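Local coordinates for protein GP37 (Pseudomonas phage phikz, PDB 5FT0) that probably inhibits the bacterial ribonuclease RNase E and so blocks the host RNA degradosome during phage infection, at residues V43-A48 against E72-R77. Residues are numbered along the deposited sequence; the frame is centred on the assembly and turned at random.
Sequences VFVTCA and EYVLSR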
loop_
_atom_site.group_PDB
_atom_site.type_symbol
_atom_site.label_atom_id
_atom_site.label_comp_id
_atom_site.label_asym_id
_atom_site.label_seq_id
_atom_site.Cartn_x
_atom_site.Cartn_y
_atom_site.Cartn_z
ATOM N N VAL A 43 26.504 6.802 -1.826
ATOM C CA VAL A 43 26.437 5.674 -2.746
ATOM C C VAL A 43 25.007 5.160 -2.737
ATOM O O VAL A 43 24.464 4.838 -1.671
ATOM C CB VAL A 43 27.422 4.558 -2.364
ATOM C CG1 VAL A 43 27.251 3.358 -3.283
ATOM C CG2 VAL A 43 28.856 5.068 -2.412
ATOM N N PHE A 44 24.393 5.098 -3.913
ATOM C CA PHE A 44 23.079 4.496 -4.078
ATOM C C PHE A 44 23.262 3.073 -4.582
ATOM O O PHE A 44 24.012 2.844 -5.534
ATOM C CB PHE A 44 22.216 5.300 -5.051
ATOM C CG PHE A 44 20.833 4.742 -5.228
ATOM C CD1 PHE A 44 19.856 4.966 -4.273
ATOM C CD2 PHE A 44 20.515 3.980 -6.341
ATOM C CE1 PHE A 44 18.583 4.452 -4.428
ATOM C CE2 PHE A 44 19.244 3.460 -6.502
ATOM C CZ PHE A 44 18.276 3.696 -5.545
ATOM N N VAL A 45 22.583 2.124 -3.940
ATOM C CA VAL A 45 22.745 0.703 -4.223
ATOM C C VAL A 45 21.395 0.118 -4.605
ATOM O O VAL A 45 20.374 0.433 -3.983
ATOM C CB VAL A 45 23.343 -0.046 -3.011
ATOM C CG1 VAL A 45 23.498 -1.528 -3.316
ATOM C CG2 VAL A 45 24.677 0.561 -2.618
ATOM N N THR A 46 21.392 -0.734 -5.629
ATOM C CA THR A 46 20.205 -1.464 -6.055
ATOM C C THR A 46 20.511 -2.954 -6.057
ATOM O O THR A 46 21.525 -3.381 -6.619
ATOM C CB THR A 46 19.746 -1.013 -7.445
ATOM O OG1 THR A 46 19.421 0.383 -7.411
ATOM C CG2 THR A 46 18.523 -1.803 -7.888
ATOM N N CYS A 47 19.636 -3.739 -5.431
ATOM C CA CYS A 47 19.791 -5.185 -5.325
ATOM C C CYS A 47 18.575 -5.867 -5.934
ATOM O O CYS A 47 17.435 -5.526 -5.598
ATOM C CB CYS A 47 19.961 -5.614 -3.864
ATOM S SG CYS A 47 21.360 -4.857 -3.013
ATOM N N ALA A 48 18.813 -6.836 -6.818
ATOM C CA ALA A 48 17.743 -7.491 -7.559
ATOM C C ALA A 48 17.875 -9.003 -7.456
ATOM O O ALA A 48 18.966 -9.549 -7.652
ATOM C CB ALA A 48 17.753 -7.070 -9.031
ATOM N N GLU A 72 30.494 -5.559 0.947
ATOM C CA GLU A 72 30.479 -5.633 2.403
ATOM C C GLU A 72 29.241 -4.955 2.970
ATOM O O GLU A 72 28.597 -5.478 3.887
ATOM C CB GLU A 72 31.743 -4.998 2.980
ATOM C CG GLU A 72 32.717 -5.984 3.590
ATOM C CD GLU A 72 33.745 -5.305 4.475
ATOM O OE1 GLU A 72 34.031 -4.108 4.255
ATOM O OE2 GLU A 72 34.262 -5.968 5.399
ATOM N N TYR A 73 28.893 -3.780 2.436
ATOM C CA TYR A 73 27.733 -3.055 2.949
ATOM C C TYR A 73 26.457 -3.869 2.779
ATOM O O TYR A 73 25.652 -3.985 3.710
ATOM C CB TYR A 73 27.592 -1.700 2.255
ATOM C CG TYR A 73 26.373 -0.945 2.731
ATOM C CD1 TYR A 73 26.402 -0.228 3.917
ATOM C CD2 TYR A 73 25.184 -0.979 2.014
ATOM C CE1 TYR A 73 25.286 0.446 4.370
ATOM C CE2 TYR A 73 24.061 -0.307 2.461
ATOM C CZ TYR A 73 24.120 0.404 3.639
ATOM O OH TYR A 73 23.010 1.077 4.089
ATOM N N VAL A 74 26.252 -4.438 1.589
ATOM C CA VAL A 74 25.035 -5.202 1.330
ATOM C C VAL A 74 24.970 -6.424 2.238
ATOM O O VAL A 74 23.901 -6.777 2.750
ATOM C CB VAL A 74 24.951 -5.591 -0.158
ATOM C CG1 VAL A 74 23.744 -6.488 -0.403
ATOM C CG2 VAL A 74 24.868 -4.348 -1.029
ATOM N N LEU A 75 26.110 -7.084 2.459
ATOM C CA LEU A 75 26.143 -8.209 3.387
ATOM C C LEU A 75 25.727 -7.780 4.789
ATOM O O LEU A 75 24.984 -8.498 5.469
ATOM C CB LEU A 75 27.536 -8.839 3.412
ATOM C CG LEU A 75 27.895 -9.776 2.259
ATOM C CD1 LEU A 75 29.321 -10.295 2.410
ATOM C CD2 LEU A 75 26.910 -10.935 2.203
ATOM N N SER A 76 26.183 -6.605 5.233
ATOM C CA SER A 76 25.830 -6.140 6.571
ATOM C C SER A 76 24.335 -5.876 6.698
ATOM O O SER A 76 23.770 -6.032 7.788
ATOM C CB SER A 76 26.625 -4.880 6.924
ATOM O OG SER A 76 26.099 -3.742 6.264
ATOM N N ARG A 77 23.679 -5.471 5.607
ATOM C CA ARG A 77 22.228 -5.308 5.641
ATOM C C ARG A 77 21.523 -6.660 5.649
ATOM O O ARG A 77 20.473 -6.813 6.283
ATOM C CB ARG A 77 21.754 -4.467 4.452
ATOM C CG ARG A 77 22.335 -3.049 4.378
ATOM C CD ARG A 77 22.055 -2.235 5.636
ATOM N NE ARG A 77 20.624 -2.043 5.879
ATOM C CZ ARG A 77 19.938 -0.963 5.521
ATOM N NH1 ARG A 77 20.545 0.035 4.894
ATOM N NH2 ARG A 77 18.642 -0.878 5.793
#
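Val74 of the helix meets both Val45 and Cys47 of the strand, and the touching is entirely apolar. Val74 CG2 lies 3.9 Å from Val45 CG1, with the two valine side chains set obliquely to each other. Val74 CG1 lies 3.9 Å from Cys47 SG. The Cys47 sulfur SG is also 4.1 Å from Val74 CG2, so it sits near both branches. The Cys47 sulfur is anti to its own carbonyl carbon (chi1 -58°), which carries it out to the valine. All three residues are buried.

The contact lays helix 67-82 against one face of the antiparallel sheet formed by strands 4-6, 30-37, 42-48 and 55-59. Strand 42-48 is an inner strand, bonded through its backbone to 30-37 and 55-59. Val45 also packs on Val32, and Cys47 on Ile30 and Thr55.

Two side-chain hydrogen bonds form within the helix segment 72-77. Arg77 NH1 donates to Tyr73 OH over 2.8 Å, with the hydroxyl in the guanidinium plane. Ser76 OG bonds back to Tyr73 O at 2.6 Å, and that carbonyl also accepts from Arg77 N. The Tyr73 ring stacks with Phe59 of strand 55-59.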